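Local coordinates for magnetosome protein MamA (Magnetospirillum gryphiswaldense, PDB 3AS8) that probably builds complexes around magnetosomes by recognising copies of itself, using a superhelix of tetratricopeptide repeats as a protein-binding scaffold, at residues V44-H47 with L48-Y52; D93-V96 with P97-K101. One frame throughout, in Å; residues are numbered along the deposited sequence.

In the fold
From the N terminus the chain passes through helices 5-20 and 24-31 before reaching contact 1, which lies wholly on helix 42-54. Helices 58-71 and 76-88 follow, and then contact 2 on helix 92-105. Neither contact closes a long loop: each joins successive turns of one helix, and the first ends before the second begins, so they stand in series without nesting or crossing. Their centres are 20 Å apart and their nearest atoms about 11 Å, with no direct touch. Helix 76-88 links them, touched through K77 and V81 by side chains of contact 1 and through L82, Y86 and V87 by those of contact 2.

Contact 1 (V44-H47 with L48-Y52); sequences VALH and LGIAY
L46 and I50 meet one turn apart on helix 42-54, within the tetratricopeptide-repeat array of antiparallel helix pairs. Four successive i to i+4 backbone bonds hold these two turns: L48 N to V44 O, G49 N to A45 O, I50 N to L46 O at 3.0 Å, and A51 N to H47 O.

The apolar contact runs along one flank. L46 and I50 lie side by side and point the same way, with L46 CD1 4.0 Å from I50 CD1. I50 holds CG1 beside its own backbone N (chi1 -74°), which brings CG1 to 3.3 Å from L46 O, while the extended end carries CD1 back to the leucine. Cut back to an alanine, I50 would lose the branch that meets L46 CD1, and the packing on Y24 and V81 would probably weaken. Small residues suit other places: at G49 a side chain would come close to A45 O, and A51 sets a single methyl against V28 of helix 24-31. The larger L48 packs on L64 of helix 58-71 and on Y35.

The flat groups pack within each half. H47 turns one ring face to L46 CG, and its ND1 hydrogen-bonds E43 O. Over one face of the Y52 ring, L48 CD1 sits 3.6 Å from the plane, offset toward the rim.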
ATOM      1  N   VAL A  44      -2.875  -7.868 -17.294  1.00 27.13           N
ATOM      2  CA  VAL A  44      -2.135  -9.089 -17.122  1.00 25.16           C
ATOM      3  C   VAL A  44      -0.926  -8.779 -16.203  1.00 25.90           C
ATOM      4  O   VAL A  44      -0.737  -9.478 -15.176  1.00 22.82           O
ATOM      5  CB  VAL A  44      -1.715  -9.699 -18.478  1.00 26.50           C
ATOM      6  CG1 VAL A  44      -0.618 -10.767 -18.275  1.00 25.40           C
ATOM      7  CG2 VAL A  44      -2.981 -10.274 -19.229  1.00 23.19           C
ATOM      8  N   ALA A  45      -0.159  -7.702 -16.492  1.00 24.05           N
ATOM      9  CA  ALA A  45       0.999  -7.375 -15.647  1.00 22.75           C
ATOM     10  C   ALA A  45       0.617  -7.038 -14.170  1.00 21.80           C
ATOM     11  O   ALA A  45       1.296  -7.457 -13.221  1.00 19.36           O
ATOM     12  CB  ALA A  45       1.879  -6.246 -16.263  1.00 24.86           C
ATOM     13  N   LEU A  46      -0.492  -6.347 -13.990  1.00 21.64           N
ATOM     14  CA  LEU A  46      -0.983  -6.006 -12.684  1.00 22.21           C
ATOM     15  C   LEU A  46      -1.372  -7.230 -11.859  1.00 22.10           C
ATOM     16  O   LEU A  46      -0.965  -7.357 -10.693  1.00 23.07           O
ATOM     17  CB  LEU A  46      -2.164  -5.122 -12.805  1.00 23.28           C
ATOM     18  CG  LEU A  46      -2.993  -4.941 -11.519  1.00 27.77           C
ATOM     19  CD1 LEU A  46      -2.127  -4.277 -10.348  1.00 26.20           C
ATOM     20  CD2 LEU A  46      -4.228  -4.110 -11.752  1.00 25.59           C
ATOM     21  N   HIS A  47      -2.169  -8.120 -12.451  1.00 20.99           N
ATOM     22  CA  HIS A  47      -2.590  -9.308 -11.744  1.00 20.27           C
ATOM     23  C   HIS A  47      -1.463 -10.329 -11.499  1.00 18.48           C
ATOM     24  O   HIS A  47      -1.376 -10.923 -10.422  1.00 17.43           O
ATOM     25  CB  HIS A  47      -3.866  -9.818 -12.395  1.00 20.37           C
ATOM     26  CG  HIS A  47      -5.035  -8.931 -12.096  1.00 21.92           C
ATOM     27  ND1 HIS A  47      -5.466  -7.924 -12.950  1.00 26.95           N
ATOM     28  CD2 HIS A  47      -5.765  -8.798 -10.960  1.00 23.77           C
ATOM     29  CE1 HIS A  47      -6.469  -7.273 -12.377  1.00 26.74           C
ATOM     30  NE2 HIS A  47      -6.676  -7.786 -11.179  1.00 29.90           N
ATOM     31  N   LEU A  48      -0.550 -10.487 -12.456  1.00 16.43           N
ATOM     32  CA  LEU A  48       0.567 -11.380 -12.243  1.00 16.75           C
ATOM     33  C   LEU A  48       1.573 -10.801 -11.250  1.00 16.27           C
ATOM     34  O   LEU A  48       2.230 -11.541 -10.513  1.00 18.50           O
ATOM     35  CB  LEU A  48       1.263 -11.705 -13.577  1.00 16.61           C
ATOM     36  CG  LEU A  48       2.520 -12.582 -13.582  1.00 19.06           C
ATOM     37  CD1 LEU A  48       2.326 -14.040 -12.932  1.00 16.16           C
ATOM     38  CD2 LEU A  48       2.897 -12.703 -15.099  1.00 16.41           C
ATOM     39  N   GLY A  49       1.764  -9.493 -11.308  1.00 18.18           N
ATOM     40  CA  GLY A  49       2.554  -8.750 -10.300  1.00 18.26           C
ATOM     41  C   GLY A  49       2.013  -9.029  -8.905  1.00 16.97           C
ATOM     42  O   GLY A  49       2.763  -9.433  -8.059  1.00 17.40           O
ATOM     43  N   ILE A  50       0.727  -8.806  -8.698  1.00 18.08           N
ATOM     44  CA  ILE A  50       0.023  -9.097  -7.411  1.00 18.72           C
ATOM     45  C   ILE A  50       0.266 -10.535  -7.001  1.00 19.05           C
ATOM     46  O   ILE A  50       0.718 -10.817  -5.905  1.00 21.06           O
ATOM     47  CB  ILE A  50      -1.479  -8.772  -7.530  1.00 20.04           C
ATOM     48  CG1 ILE A  50      -1.750  -7.265  -7.518  1.00 20.20           C
ATOM     49  CG2 ILE A  50      -2.400  -9.387  -6.356  1.00 18.56           C
ATOM     50  CD1 ILE A  50      -3.319  -6.942  -7.627  1.00 18.03           C
ATOM     51  N   ALA A  51       0.042 -11.447  -7.926  1.00 18.00           N
ATOM     52  CA  ALA A  51       0.230 -12.890  -7.697  1.00 16.45           C
ATOM     53  C   ALA A  51       1.656 -13.278  -7.351  1.00 16.08           C
ATOM     54  O   ALA A  51       1.854 -14.122  -6.466  1.00 14.59           O
ATOM     55  CB  ALA A  51      -0.288 -13.712  -8.922  1.00 15.23           C
ATOM     56  N   TYR A  52       2.646 -12.694  -8.040  1.00 14.69           N
ATOM     57  CA  TYR A  52       4.054 -12.924  -7.705  1.00 16.26           C
ATOM     58  C   TYR A  52       4.430 -12.396  -6.314  1.00 17.19           C
ATOM     59  O   TYR A  52       5.095 -13.132  -5.569  1.00 16.37           O
ATOM     60  CB  TYR A  52       5.021 -12.294  -8.714  1.00 16.25           C
ATOM     61  CG  TYR A  52       5.286 -13.076  -9.975  1.00 16.67           C
ATOM     62  CD1 TYR A  52       5.407 -14.438  -9.969  1.00 18.92           C
ATOM     63  CD2 TYR A  52       5.483 -12.398 -11.192  1.00 20.10           C
ATOM     64  CE1 TYR A  52       5.724 -15.158 -11.130  1.00 22.63           C
ATOM     65  CE2 TYR A  52       5.765 -13.097 -12.381  1.00 22.61           C
ATOM     66  CZ  TYR A  52       5.880 -14.483 -12.346  1.00 23.87           C
ATOM     67  OH  TYR A  52       6.155 -15.173 -13.506  1.00 20.55           O
TER

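Contact 2 (D93-V96 with P97-K101); sequences DLAV and PLLVK
V96 and P97 adjoin at the kink in helix 92-105, where the proline nitrogen has no hydrogen to give to the preceding turn. The P97 ring occupies that place instead, with CD 3.3 Å from D93 O. The valine and proline side chains cross at about a right angle, and, as expected beside the peptide bond that joins them, V96 CB lies 3.3 Å from P97 CD. V96 sets CG1 opposite its backbone N (chi1 157°), a rotation that brings this methyl beside the proline nitrogen and within 4.3 Å of V100 CG2. In V100 the same branch choice places CG2 3.2 Å from V96 O.

The leucines take the other common rotation. L98 and L99 both keep CG beside their own N, laying the chain back along the preceding turn: L98 CD1 approaches L94 O, and L99 CG reaches 3.5 Å from A95 O. Backbone bonds run from L99 N to A95 O and from V100 N to V96 O.

Alanine suits position 95, where a single methyl fits against Y86 and V87 of helix 76-88. L94 also meets Y86 there, and L98 meets L82. V96, L99 and V100 pack instead on A119, L120 and L116 of helix 110-122.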
ATOM      1  N   ASP A  93      11.287   5.919  -0.385  1.00 24.92           N
ATOM      2  CA  ASP A  93      11.376   6.981  -1.355  1.00 27.11           C
ATOM      3  C   ASP A  93      10.603   6.747  -2.641  1.00 26.71           C
ATOM      4  O   ASP A  93      10.076   7.704  -3.239  1.00 25.80           O
ATOM      5  CB  ASP A  93      12.836   7.261  -1.669  1.00 30.55           C
ATOM      6  CG  ASP A  93      13.488   6.091  -2.459  1.00 35.36           C
ATOM      7  OD1 ASP A  93      13.446   4.900  -1.983  1.00 37.56           O
ATOM      8  OD2 ASP A  93      13.968   6.396  -3.574  1.00 41.26           O
ATOM      9  N   LEU A  94      10.553   5.496  -3.119  1.00 26.17           N
ATOM     10  CA  LEU A  94       9.731   5.200  -4.297  1.00 25.51           C
ATOM     11  C   LEU A  94       8.218   5.206  -3.957  1.00 22.59           C
ATOM     12  O   LEU A  94       7.353   5.424  -4.831  1.00 22.59           O
ATOM     13  CB  LEU A  94      10.144   3.828  -4.888  1.00 26.24           C
ATOM     14  CG  LEU A  94      11.605   3.776  -5.354  1.00 29.29           C
ATOM     15  CD1 LEU A  94      11.902   2.439  -6.072  1.00 29.70           C
ATOM     16  CD2 LEU A  94      11.905   5.016  -6.264  1.00 28.41           C
ATOM     17  N   ALA A  95       7.939   4.895  -2.718  1.00 19.32           N
ATOM     18  CA  ALA A  95       6.566   4.765  -2.229  1.00 20.45           C
ATOM     19  C   ALA A  95       5.880   6.128  -2.220  1.00 20.01           C
ATOM     20  O   ALA A  95       4.765   6.241  -2.626  1.00 18.97           O
ATOM     21  CB  ALA A  95       6.580   4.099  -0.833  1.00 18.82           C
ATOM     22  N   VAL A  96       6.612   7.209  -1.881  1.00 21.22           N
ATOM     23  CA  VAL A  96       5.972   8.485  -1.596  1.00 21.07           C
ATOM     24  C   VAL A  96       5.150   9.062  -2.750  1.00 21.84           C
ATOM     25  O   VAL A  96       3.954   9.353  -2.572  1.00 19.83           O
ATOM     26  CB  VAL A  96       7.041   9.494  -1.001  1.00 22.52           C
ATOM     27  CG1 VAL A  96       6.615  10.889  -1.199  1.00 23.86           C
ATOM     28  CG2 VAL A  96       7.281   9.110   0.459  1.00 22.75           C
ATOM     29  N   PRO A  97       5.773   9.227  -3.945  1.00 23.53           N
ATOM     30  CA  PRO A  97       4.996   9.783  -5.056  1.00 24.47           C
ATOM     31  C   PRO A  97       3.756   8.968  -5.441  1.00 23.18           C
ATOM     32  O   PRO A  97       2.740   9.557  -5.807  1.00 24.88           O
ATOM     33  CB  PRO A  97       5.994   9.827  -6.244  1.00 25.29           C
ATOM     34  CG  PRO A  97       7.338   9.523  -5.668  1.00 26.02           C
ATOM     35  CD  PRO A  97       7.187   8.972  -4.285  1.00 23.16           C
ATOM     36  N   LEU A  98       3.826   7.652  -5.338  1.00 21.37           N
ATOM     37  CA  LEU A  98       2.704   6.817  -5.695  1.00 21.46           C
ATOM     38  C   LEU A  98       1.566   7.005  -4.676  1.00 20.67           C
ATOM     39  O   LEU A  98       0.407   7.181  -5.047  1.00 21.18           O
ATOM     40  CB  LEU A  98       3.143   5.319  -5.758  1.00 20.64           C
ATOM     41  CG  LEU A  98       4.162   4.926  -6.891  1.00 20.41           C
ATOM     42  CD1 LEU A  98       4.811   3.530  -6.654  1.00 19.19           C
ATOM     43  CD2 LEU A  98       3.546   4.997  -8.260  1.00 19.36           C
ATOM     44  N   LEU A  99       1.918   6.938  -3.390  1.00 19.63           N
ATOM     45  CA  LEU A  99       0.916   7.130  -2.337  1.00 18.57           C
ATOM     46  C   LEU A  99       0.318   8.560  -2.303  1.00 18.80           C
ATOM     47  O   LEU A  99      -0.848   8.682  -1.992  1.00 19.68           O
ATOM     48  CB  LEU A  99       1.451   6.710  -0.951  1.00 16.78           C
ATOM     49  CG  LEU A  99       1.912   5.282  -0.829  1.00 17.04           C
ATOM     50  CD1 LEU A  99       2.556   5.022   0.571  1.00 23.14           C
ATOM     51  CD2 LEU A  99       0.838   4.221  -1.135  1.00 18.27           C
ATOM     52  N   VAL A 100       1.099   9.621  -2.573  1.00 19.54           N
ATOM     53  CA  VAL A 100       0.527  10.940  -2.759  1.00 20.19           C
ATOM     54  C   VAL A 100      -0.545  10.914  -3.821  1.00 21.70           C
ATOM     55  O   VAL A 100      -1.612  11.495  -3.663  1.00 22.17           O
ATOM     56  CB  VAL A 100       1.628  12.006  -3.044  1.00 21.03           C
ATOM     57  CG1 VAL A 100       1.061  13.462  -3.480  1.00 22.84           C
ATOM     58  CG2 VAL A 100       2.569  12.103  -1.819  1.00 20.04           C
ATOM     59  N   LYS A 101      -0.268  10.263  -4.954  1.00 21.47           N
ATOM     60  CA  LYS A 101      -1.197  10.294  -6.061  1.00 22.06           C
ATOM     61  C   LYS A 101      -2.411   9.474  -5.742  1.00 20.18           C
ATOM     62  O   LYS A 101      -3.546   9.868  -6.025  1.00 21.90           O
ATOM     63  CB  LYS A 101      -0.480   9.766  -7.316  1.00 22.26           C
ATOM     64  CG  LYS A 101      -1.384   9.644  -8.563  1.00 27.93           C
ATOM     65  CD  LYS A 101      -0.608   8.877  -9.694  1.00 30.93           C
ATOM     66  CE  LYS A 101      -1.216   9.110 -11.068  1.00 34.84           C
ATOM     67  NZ  LYS A 101      -0.946  10.432 -11.615  1.00 39.72           N
TER